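Local coordinates for major royal jelly protein 1 (PDB 5YYL) that is the most abundant protein of royal jelly, binds sterols and probably serves as food for developing honeybee larvae, at residues 77-82 with 121-127; 297-303 with 336-341; 376-382 with 401-407. All coordinates share one frame; numbering follows the deposited sequence.

Interaction 1 (77-82 with 121-127); sequences FVTMLR and IVSASKL
Thr79, Arg82, Ser123 and Leu127 carry a contact between two neighbouring blades of a six-bladed beta-propeller: 75-81 is the second strand of one four-stranded sheet, and 124-129 is the edge strand of the next. The short strands run roughly antiparallel, at 150°, but their axes stay 6.1 Å apart and no backbone ladder forms, so side chains do the joining.

Among the apolar contacts, Thr79 and Leu127 reach toward each other tip to tip, methyl CG2 of Thr79 lying 3.3 Å from CD1 of Leu127. That same CD1 lies beside Phe77 CB, while the end of the Phe77 side chain leads away, where it touches Leu135 and Val92. Ala124 is small enough for Thr79 to come close, its CB lying 3.9 Å from Thr79 CG2. Threonine fits this place because it offers both a methyl for Leu127 and a hydroxyl, whose OG1 gives a weak hydrogen bond to Ala124 O.

The remaining polar contacts are made largely with backbone groups. Ser123 OG accepts a weak bond from Arg82 N, and Ser89 OG, from outside the pair, joins Met80 O to Ala124 N. The loop residues Val122 and Ser123 are held in turn by the carboxylate of Asp139, which takes both their backbone N-H groups. Arg82 is long enough to reach this loop: its chain bends at chi2 (77°) and chi3, curling round Val122 O. Its buried guanidinium also binds Val86 O through NH1 and Ala113 O through NH2; with the two across the contact, four backbone carbonyls share its N-H groups, which probably eases the burial of the charge. Across the contact, NH2 reaches Ile121 O at 3.1 Å, tilted from the carbonyl plane, whereas Arg82 NE meets Val122 O at 2.7 Å, almost straight and in the planes of both groups.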
loop_
_atom_site.group_PDB
_atom_site.type_symbol
_atom_site.label_atom_id
_atom_site.label_comp_id
_atom_site.label_asym_id
_atom_site.label_seq_id
_atom_site.Cartn_x
_atom_site.Cartn_y
_atom_site.Cartn_z
ATOM N N PHE A 77 -30.127 12.692 2.524
ATOM C CA PHE A 77 -31.307 13.320 3.134
ATOM C C PHE A 77 -32.571 12.914 2.400
ATOM O O PHE A 77 -32.544 12.710 1.204
ATOM C CB PHE A 77 -31.154 14.832 3.204
ATOM C CG PHE A 77 -30.046 15.260 4.117
ATOM C CD1 PHE A 77 -30.243 15.334 5.504
ATOM C CD2 PHE A 77 -28.782 15.542 3.617
ATOM C CE1 PHE A 77 -29.210 15.703 6.355
ATOM C CE2 PHE A 77 -27.744 15.935 4.466
ATOM C CZ PHE A 77 -27.964 16.017 5.837
ATOM N N VAL A 78 -33.658 12.735 3.131
ATOM C CA VAL A 78 -34.968 12.445 2.546
ATOM C C VAL A 78 -35.983 13.246 3.331
ATOM O O VAL A 78 -36.083 13.064 4.539
ATOM C CB VAL A 78 -35.324 10.950 2.639
ATOM C CG1 VAL A 78 -36.713 10.696 2.068
ATOM C CG2 VAL A 78 -34.279 10.103 1.909
ATOM N N THR A 79 -36.705 14.151 2.668
ATOM C CA THR A 79 -37.690 14.994 3.352
ATOM C C THR A 79 -39.084 14.476 3.091
ATOM O O THR A 79 -39.392 14.049 1.985
ATOM C CB THR A 79 -37.637 16.477 2.972
ATOM O OG1 THR A 79 -38.194 16.670 1.668
ATOM C CG2 THR A 79 -36.246 17.006 3.041
ATOM N N MET A 80 -39.915 14.520 4.125
ATOM C CA MET A 80 -41.259 13.983 4.038
ATOM C C MET A 80 -42.293 15.106 4.193
ATOM O O MET A 80 -42.168 15.988 5.081
ATOM C CB MET A 80 -41.466 12.903 5.093
ATOM C CG MET A 80 -42.358 11.763 4.621
ATOM S SD MET A 80 -41.640 10.585 3.450
ATOM C CE MET A 80 -39.937 10.510 4.014
ATOM N N LEU A 81 -43.287 15.077 3.298
ATOM C CA LEU A 81 -44.439 15.975 3.383
ATOM C C LEU A 81 -45.175 15.645 4.667
ATOM O O LEU A 81 -45.555 14.486 4.883
ATOM C CB LEU A 81 -45.401 15.783 2.206
ATOM C CG LEU A 81 -44.948 16.244 0.822
ATOM C CD1 LEU A 81 -45.991 15.895 -0.220
ATOM C CD2 LEU A 81 -44.640 17.725 0.841
ATOM N N ARG A 82 -45.372 16.659 5.505
ATOM C CA ARG A 82 -45.958 16.463 6.835
ATOM C C ARG A 82 -47.465 16.333 6.771
ATOM O O ARG A 82 -48.192 17.291 6.965
ATOM C CB ARG A 82 -45.566 17.597 7.781
ATOM C CG ARG A 82 -46.034 17.397 9.206
ATOM C CD ARG A 82 -45.180 16.381 9.974
ATOM N NE ARG A 82 -43.979 17.051 10.456
ATOM C CZ ARG A 82 -43.190 16.634 11.439
ATOM N NH1 ARG A 82 -43.434 15.491 12.089
ATOM N NH2 ARG A 82 -42.123 17.376 11.766
ATOM N N ILE A 121 -39.134 22.924 12.398
ATOM C CA ILE A 121 -39.485 22.087 11.218
ATOM C C ILE A 121 -40.839 21.351 11.219
ATOM O O ILE A 121 -40.993 20.270 11.781
ATOM C CB ILE A 121 -38.328 21.159 10.747
ATOM C CG1 ILE A 121 -36.967 21.877 10.902
ATOM C CG2 ILE A 121 -38.563 20.724 9.298
ATOM C CD1 ILE A 121 -35.807 21.278 10.150
ATOM N N VAL A 122 -41.800 21.960 10.533
ATOM C CA VAL A 122 -43.111 21.379 10.297
ATOM C C VAL A 122 -43.037 20.488 9.081
ATOM O O VAL A 122 -43.355 19.320 9.171
ATOM C CB VAL A 122 -44.203 22.463 10.085
ATOM C CG1 VAL A 122 -45.576 21.842 9.837
ATOM C CG2 VAL A 122 -44.229 23.420 11.268
ATOM N N SER A 123 -42.664 21.054 7.939
ATOM C CA SER A 123 -42.608 20.311 6.669
ATOM C C SER A 123 -41.452 20.790 5.779
ATOM O O SER A 123 -41.596 21.774 5.039
ATOM C CB SER A 123 -43.932 20.431 5.923
ATOM O OG SER A 123 -43.921 19.588 4.789
ATOM N N ALA A 124 -40.310 20.097 5.882
ATOM C CA ALA A 124 -39.141 20.337 5.031
ATOM C C ALA A 124 -39.506 20.037 3.576
ATOM O O ALA A 124 -39.471 18.897 3.118
ATOM C CB ALA A 124 -37.964 19.479 5.478
ATOM N N SER A 125 -39.903 21.082 2.868
ATOM C CA SER A 125 -40.379 20.970 1.507
ATOM C C SER A 125 -39.213 20.685 0.553
ATOM O O SER A 125 -39.323 19.814 -0.304
ATOM C CB SER A 125 -41.090 22.269 1.120
ATOM O OG SER A 125 -41.718 22.150 -0.134
ATOM N N LYS A 126 -38.099 21.402 0.736
ATOM C CA LYS A 126 -36.945 21.331 -0.160
ATOM C C LYS A 126 -35.635 21.565 0.588
ATOM O O LYS A 126 -35.624 22.214 1.625
ATOM C CB LYS A 126 -37.095 22.377 -1.264
ATOM C CG LYS A 126 -37.181 21.828 -2.680
ATOM C CD LYS A 126 -38.489 21.100 -2.947
ATOM C CE LYS A 126 -38.386 20.223 -4.202
ATOM N NZ LYS A 126 -39.493 19.224 -4.248
ATOM N N LEU A 127 -34.543 21.049 0.035
ATOM C CA LEU A 127 -33.208 21.158 0.614
ATOM C C LEU A 127 -32.210 21.686 -0.407
ATOM O O LEU A 127 -32.440 21.648 -1.607
ATOM C CB LEU A 127 -32.721 19.808 1.123
ATOM C CG LEU A 127 -33.612 19.056 2.111
ATOM C CD1 LEU A 127 -33.035 17.659 2.371
ATOM C CD2 LEU A 127 -33.790 19.817 3.425
#

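Interaction 2 (297-303 with 336-341); sequences GVQNILD and LERHNI
Arg338 reaches over the turn at Ile301 to pair with Asp303, and an apolar cluster forms beside it. CB of Arg338 does not head straight for 297-303; bends at chi2 (-83°) and chi3 bring the tip there. CG approaches the carbonyl of Ile301, CD lies against that oxygen, and NE passes 3.8 Å from Ile301 O. At the tip, NH1 and NH2 both close on Asp303 OD1 in a salt bridge, NH2 at 2.7 Å and on the syn side, NH1 more weakly; NH1 also gives a weak bond to Ile301 O. The carboxylate and guanidinium planes stand 85° apart, so this is not a flat, two-pronged pairing. Charged residues suit this exposed side, whereas branched aliphatics fill the space beside it: Ile301 CD1 meets Ile341 CD1 at 3.5 Å, and Val298 CG2 lies 3.9 Å from Leu336 CG as the two side chains slide past each other.

The contact links adjacent propeller blades. Segment 297-303 leaves edge strand 295-298, while the loop residues 336-341 lead into edge strand 342-346; Phe319 of strand 316-321 touches both Leu302 and Ile341, and Trp330 of strand 326-331 touches Leu336.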
loop_
_atom_site.group_PDB
_atom_site.type_symbol
_atom_site.label_atom_id
_atom_site.label_comp_id
_atom_site.label_asym_id
_atom_site.label_seq_id
_atom_site.Cartn_x
_atom_site.Cartn_y
_atom_site.Cartn_z
ATOM N N GLY A 297 -36.741 32.844 -22.022
ATOM C CA GLY A 297 -37.149 31.447 -22.248
ATOM C C GLY A 297 -38.292 31.276 -23.228
ATOM O O GLY A 297 -39.106 32.169 -23.404
ATOM N N VAL A 298 -38.354 30.114 -23.864
ATOM C CA VAL A 298 -39.400 29.798 -24.835
ATOM C C VAL A 298 -40.668 29.362 -24.100
ATOM O O VAL A 298 -40.599 28.812 -23.002
ATOM C CB VAL A 298 -38.956 28.657 -25.773
ATOM C CG1 VAL A 298 -39.985 28.433 -26.861
ATOM C CG2 VAL A 298 -37.579 28.935 -26.379
ATOM N N GLN A 299 -41.819 29.609 -24.722
ATOM C CA GLN A 299 -43.117 29.097 -24.252
ATOM C C GLN A 299 -43.569 27.912 -25.109
ATOM O O GLN A 299 -43.243 27.831 -26.294
ATOM C CB GLN A 299 -44.181 30.187 -24.292
ATOM C CG GLN A 299 -45.403 29.854 -23.451
ATOM C CD GLN A 299 -46.559 30.835 -23.609
ATOM O OE1 GLN A 299 -47.698 30.517 -23.230
ATOM N NE2 GLN A 299 -46.278 32.029 -24.166
ATOM N N ASN A 300 -44.309 26.990 -24.495
ATOM C CA ASN A 300 -44.843 25.805 -25.169
ATOM C C ASN A 300 -43.769 25.007 -25.924
ATOM O O ASN A 300 -44.061 24.364 -26.935
ATOM C CB ASN A 300 -46.001 26.204 -26.093
ATOM C CG ASN A 300 -47.090 26.988 -25.360
ATOM O OD1 ASN A 300 -47.571 26.573 -24.302
ATOM N ND2 ASN A 300 -47.476 28.128 -25.921
ATOM N N ILE A 301 -42.538 25.034 -25.411
ATOM C CA ILE A 301 -41.405 24.370 -26.056
ATOM C C ILE A 301 -41.390 22.859 -25.857
ATOM O O ILE A 301 -40.791 22.158 -26.648
ATOM C CB ILE A 301 -40.047 24.956 -25.608
ATOM C CG1 ILE A 301 -38.914 24.401 -26.492
ATOM C CG2 ILE A 301 -39.769 24.699 -24.125
ATOM C CD1 ILE A 301 -37.614 25.166 -26.411
ATOM N N LEU A 302 -42.009 22.349 -24.798
ATOM C CA LEU A 302 -42.075 20.889 -24.551
ATOM C C LEU A 302 -43.455 20.370 -24.932
ATOM O O LEU A 302 -44.428 21.117 -24.954
ATOM C CB LEU A 302 -41.771 20.562 -23.076
ATOM C CG LEU A 302 -40.538 21.228 -22.459
ATOM C CD1 LEU A 302 -40.478 20.945 -20.970
ATOM C CD2 LEU A 302 -39.275 20.760 -23.152
ATOM N N ASP A 303 -43.541 19.081 -25.228
ATOM C CA ASP A 303 -44.816 18.441 -25.561
ATOM C C ASP A 303 -45.645 18.125 -24.314
ATOM O O ASP A 303 -46.865 17.988 -24.415
ATOM C CB ASP A 303 -44.574 17.156 -26.356
ATOM C CG ASP A 303 -43.972 17.423 -27.725
ATOM O OD1 ASP A 303 -44.560 18.208 -28.511
ATOM O OD2 ASP A 303 -42.908 16.856 -28.030
ATOM N N LEU A 336 -31.996 27.575 -27.118
ATOM C CA LEU A 336 -33.156 26.985 -26.508
ATOM C C LEU A 336 -34.226 26.755 -27.552
ATOM O O LEU A 336 -34.993 27.661 -27.864
ATOM C CB LEU A 336 -33.654 27.876 -25.352
ATOM C CG LEU A 336 -34.695 27.301 -24.393
ATOM C CD1 LEU A 336 -34.290 25.950 -23.808
ATOM C CD2 LEU A 336 -34.946 28.307 -23.287
ATOM N N GLU A 337 -34.254 25.547 -28.103
ATOM C CA GLU A 337 -35.307 25.147 -29.038
ATOM C C GLU A 337 -35.439 23.645 -29.107
ATOM O O GLU A 337 -34.529 22.934 -28.707
ATOM C CB GLU A 337 -35.070 25.733 -30.440
ATOM C CG GLU A 337 -33.621 25.794 -30.911
ATOM C CD GLU A 337 -33.448 26.567 -32.221
ATOM O OE1 GLU A 337 -34.304 27.423 -32.569
ATOM O OE2 GLU A 337 -32.430 26.326 -32.903
ATOM N N ARG A 338 -36.555 23.191 -29.674
ATOM C CA ARG A 338 -36.914 21.766 -29.786
ATOM C C ARG A 338 -35.798 20.843 -30.261
ATOM O O ARG A 338 -35.611 19.781 -29.682
ATOM C CB ARG A 338 -38.075 21.563 -30.769
ATOM C CG ARG A 338 -39.376 22.258 -30.454
ATOM C CD ARG A 338 -40.257 21.527 -29.474
ATOM N NE ARG A 338 -40.883 20.339 -30.035
ATOM C CZ ARG A 338 -42.045 19.818 -29.629
ATOM N NH1 ARG A 338 -42.786 20.391 -28.663
ATOM N NH2 ARG A 338 -42.490 18.714 -30.234
ATOM N N HIS A 339 -35.066 21.232 -31.311
ATOM C CA HIS A 339 -34.004 20.371 -31.878
ATOM C C HIS A 339 -32.754 20.207 -30.976
ATOM O O HIS A 339 -31.914 19.331 -31.225
ATOM C CB HIS A 339 -33.636 20.789 -33.320
ATOM C CG HIS A 339 -32.628 21.899 -33.422
ATOM N ND1 HIS A 339 -31.295 21.668 -33.705
ATOM C CD2 HIS A 339 -32.763 23.243 -33.313
ATOM C CE1 HIS A 339 -30.649 22.822 -33.745
ATOM N NE2 HIS A 339 -31.517 23.793 -33.510
ATOM N N ASN A 340 -32.650 21.030 -29.934
ATOM C CA ASN A 340 -31.629 20.865 -28.889
ATOM C C ASN A 340 -32.100 20.190 -27.580
ATOM O O ASN A 340 -31.287 19.966 -26.680
ATOM C CB ASN A 340 -31.014 22.235 -28.590
ATOM C CG ASN A 340 -30.316 22.827 -29.785
ATOM O OD1 ASN A 340 -29.837 22.098 -30.654
ATOM N ND2 ASN A 340 -30.254 24.149 -29.840
ATOM N N ILE A 341 -33.396 19.890 -27.478
ATOM C CA ILE A 341 -33.979 19.162 -26.357
ATOM C C ILE A 341 -34.029 17.670 -26.702
ATOM O O ILE A 341 -34.612 17.289 -27.715
ATOM C CB ILE A 341 -35.385 19.710 -26.033
ATOM C CG1 ILE A 341 -35.226 21.130 -25.507
ATOM C CG2 ILE A 341 -36.122 18.840 -25.023
ATOM C CD1 ILE A 341 -36.500 21.938 -25.469
#

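Interaction 3 (376-382 with 401-407); sequences EYILVLS and RIMNANV
Two adjacent strands of one beta-propeller blade meet here, Tyr377 to Ser382 running antiparallel to Arg401 to Asn406. The blade is assembled from both ends of the chain: strand 353-361 pairs with 373-383, N-terminal strand 33-37 pairs with 400-406, and C-terminal strand 426-430 pairs parallel with 373-383, consistent with the 'velcro' closure of propellers, in which strands from distant parts of the chain complete one blade.

Ile378 and Ala405 form a hydrogen-bonded pair: Ile378 N reaches Ala405 O at 2.8 Å, and Ala405 N returns a bond to Ile378 O. Val380 and Met403 form the next such pair, Met403 N meeting Val380 O at 2.9 Å in the carbonyl plane, while Val380 N approaches Met403 O from above its plane.

Side chains alternate between the two faces. Tyr377, Leu379 and Leu381 share one with Ile402 and Asn404; Leu379 CD2 lies 3.8 Å from Asn404 CB, and Gln71, Pro66 and Ile69 of strand 65-72 pack against this face. Beta-branched Ile378 and Val380 lie on the other, where they suit an extended backbone. There Met403, bent at chi3 (-99°), lays its CE methyl beside Ser382, whose OG binds Thr350 O. The Tyr377 side chain is about 9 Å from a bound sterol, near but not lining its pocket.

At its C-terminal end strand 400-406 runs into helix 407-411. Asparagine suits the N-cap: Asn406 OD1 takes Glu409 N and ND2 bonds to Ile430 O, a residue of the sterol pocket. Just beyond, Val407 N gives a nearly straight 3.0 Å bond to Glu376 O.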
loop_
_atom_site.group_PDB
_atom_site.type_symbol
_atom_site.label_atom_id
_atom_site.label_comp_id
_atom_site.label_asym_id
_atom_site.label_seq_id
_atom_site.Cartn_x
_atom_site.Cartn_y
_atom_site.Cartn_z
ATOM N N GLU A 376 -19.123 14.393 -12.365
ATOM C CA GLU A 376 -20.502 14.753 -12.026
ATOM C C GLU A 376 -21.456 13.587 -12.185
ATOM O O GLU A 376 -21.405 12.879 -13.188
ATOM C CB GLU A 376 -21.016 15.887 -12.913
ATOM C CG GLU A 376 -20.595 17.269 -12.458
ATOM C CD GLU A 376 -21.125 18.359 -13.386
ATOM O OE1 GLU A 376 -21.708 19.349 -12.828
ATOM O OE2 GLU A 376 -20.971 18.227 -14.646
ATOM N N TYR A 377 -22.335 13.423 -11.197
ATOM C CA TYR A 377 -23.409 12.431 -11.225
ATOM C C TYR A 377 -24.708 13.016 -10.705
ATOM O O TYR A 377 -24.706 13.964 -9.914
ATOM C CB TYR A 377 -23.036 11.189 -10.402
ATOM C CG TYR A 377 -22.743 11.419 -8.937
ATOM C CD1 TYR A 377 -21.484 11.825 -8.504
ATOM C CD2 TYR A 377 -23.720 11.182 -7.968
ATOM C CE1 TYR A 377 -21.226 12.017 -7.153
ATOM C CE2 TYR A 377 -23.461 11.361 -6.602
ATOM C CZ TYR A 377 -22.227 11.785 -6.202
ATOM O OH TYR A 377 -21.980 11.983 -4.861
ATOM N N ILE A 378 -25.812 12.406 -11.128
ATOM C CA ILE A 378 -27.146 12.913 -10.834
ATOM C C ILE A 378 -27.897 11.955 -9.918
ATOM O O ILE A 378 -27.811 10.750 -10.108
ATOM C CB ILE A 378 -27.939 13.145 -12.142
ATOM C CG1 ILE A 378 -29.151 14.032 -11.903
ATOM C CG2 ILE A 378 -28.377 11.824 -12.795
ATOM C CD1 ILE A 378 -29.832 14.434 -13.188
ATOM N N LEU A 379 -28.597 12.503 -8.920
ATOM C CA LEU A 379 -29.484 11.751 -8.031
ATOM C C LEU A 379 -30.924 12.130 -8.356
ATOM O O LEU A 379 -31.254 13.304 -8.424
ATOM C CB LEU A 379 -29.199 12.133 -6.574
ATOM C CG LEU A 379 -27.788 11.899 -6.026
ATOM C CD1 LEU A 379 -27.581 12.638 -4.720
ATOM C CD2 LEU A 379 -27.529 10.413 -5.884
ATOM N N VAL A 380 -31.791 11.146 -8.517
ATOM C CA VAL A 380 -33.177 11.380 -8.929
ATOM C C VAL A 380 -34.153 10.723 -7.947
ATOM O O VAL A 380 -34.113 9.514 -7.765
ATOM C CB VAL A 380 -33.424 10.800 -10.332
ATOM C CG1 VAL A 380 -34.839 11.097 -10.792
ATOM C CG2 VAL A 380 -32.404 11.352 -11.311
ATOM N N LEU A 381 -35.010 11.522 -7.305
ATOM C CA LEU A 381 -36.133 11.003 -6.516
ATOM C C LEU A 381 -37.308 10.888 -7.437
ATOM O O LEU A 381 -37.729 11.870 -8.043
ATOM C CB LEU A 381 -36.530 11.917 -5.348
ATOM C CG LEU A 381 -37.784 11.471 -4.574
ATOM C CD1 LEU A 381 -37.567 10.120 -3.913
ATOM C CD2 LEU A 381 -38.171 12.495 -3.526
ATOM N N SER A 382 -37.838 9.682 -7.527
ATOM C CA SER A 382 -38.964 9.396 -8.355
ATOM C C SER A 382 -39.967 8.642 -7.497
ATOM O O SER A 382 -39.984 7.405 -7.441
ATOM C CB SER A 382 -38.479 8.574 -9.517
ATOM O OG SER A 382 -39.533 7.882 -10.100
ATOM N N ARG A 401 -38.204 5.759 -5.206
ATOM C CA ARG A 401 -36.886 5.339 -5.683
ATOM C C ARG A 401 -35.912 6.492 -5.715
ATOM O O ARG A 401 -36.256 7.568 -6.161
ATOM C CB ARG A 401 -37.014 4.793 -7.094
ATOM C CG ARG A 401 -37.956 3.610 -7.236
ATOM C CD ARG A 401 -37.869 3.063 -8.642
ATOM N NE ARG A 401 -38.553 1.788 -8.791
ATOM C CZ ARG A 401 -39.871 1.627 -8.831
ATOM N NH1 ARG A 401 -40.703 2.668 -8.706
ATOM N NH2 ARG A 401 -40.362 0.399 -8.981
ATOM N N ILE A 402 -34.694 6.267 -5.243
ATOM C CA ILE A 402 -33.594 7.189 -5.505
ATOM C C ILE A 402 -32.704 6.513 -6.539
ATOM O O ILE A 402 -32.048 5.530 -6.240
ATOM C CB ILE A 402 -32.781 7.510 -4.246
ATOM C CG1 ILE A 402 -33.660 8.265 -3.238
ATOM C CG2 ILE A 402 -31.535 8.311 -4.622
ATOM C CD1 ILE A 402 -32.989 8.549 -1.898
ATOM N N MET A 403 -32.715 7.030 -7.759
ATOM C CA MET A 403 -31.852 6.536 -8.811
ATOM C C MET A 403 -30.651 7.465 -8.939
ATOM O O MET A 403 -30.586 8.514 -8.295
ATOM C CB MET A 403 -32.602 6.436 -10.121
ATOM C CG MET A 403 -33.760 5.457 -10.059
ATOM S SD MET A 403 -34.880 5.706 -11.445
ATOM C CE MET A 403 -36.100 6.667 -10.568
ATOM N N ASN A 404 -29.659 7.022 -9.708
ATOM C CA ASN A 404 -28.489 7.843 -9.983
ATOM C C ASN A 404 -27.810 7.413 -11.258
ATOM O O ASN A 404 -28.152 6.383 -11.829
ATOM C CB ASN A 404 -27.500 7.898 -8.784
ATOM C CG ASN A 404 -26.816 6.572 -8.506
ATOM O OD1 ASN A 404 -27.288 5.498 -8.927
ATOM N ND2 ASN A 404 -25.682 6.632 -7.796
ATOM N N ALA A 405 -26.887 8.246 -11.726
ATOM C CA ALA A 405 -26.157 7.998 -12.968
ATOM C C ALA A 405 -25.068 9.027 -13.144
ATOM O O ALA A 405 -25.135 10.131 -12.584
ATOM C CB ALA A 405 -27.087 8.043 -14.153
ATOM N N ASN A 406 -24.061 8.662 -13.931
ATOM C CA ASN A 406 -23.011 9.596 -14.313
ATOM C C ASN A 406 -23.574 10.523 -15.367
ATOM O O ASN A 406 -24.209 10.062 -16.312
ATOM C CB ASN A 406 -21.804 8.866 -14.883
ATOM C CG ASN A 406 -20.694 9.807 -15.260
ATOM O OD1 ASN A 406 -20.473 10.088 -16.422
ATOM N ND2 ASN A 406 -20.009 10.328 -14.264
ATOM N N VAL A 407 -23.329 11.820 -15.204
ATOM C CA VAL A 407 -23.906 12.825 -16.084
ATOM C C VAL A 407 -23.383 12.635 -17.503
ATOM O O VAL A 407 -24.186 12.552 -18.443
ATOM C CB VAL A 407 -23.621 14.255 -15.587
ATOM C CG1 VAL A 407 -23.872 15.294 -16.677
ATOM C CG2 VAL A 407 -24.482 14.561 -14.383
#

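In the fold
The three contacts belong to one propeller but do different jobs in it. Interaction 3 works within a blade, through a regular backbone ladder, whereas interactions 1 and 2 each join neighbouring blades and rely on side chains. Interactions 1 and 3 are buried and come within about 4 Å at their nearest atoms; strand 65-72, the edge strand beside 75-81, touches residues of both. Interaction 2 is partly exposed, on the opposite side of the chain's centre from interaction 1 and about 32 Å from it, centre to centre. Both blade-joining contacts use an arginine, but the chemistry follows the setting: the buried one is bound by backbone carbonyls, the outer one pairs chiefly with a carboxylate.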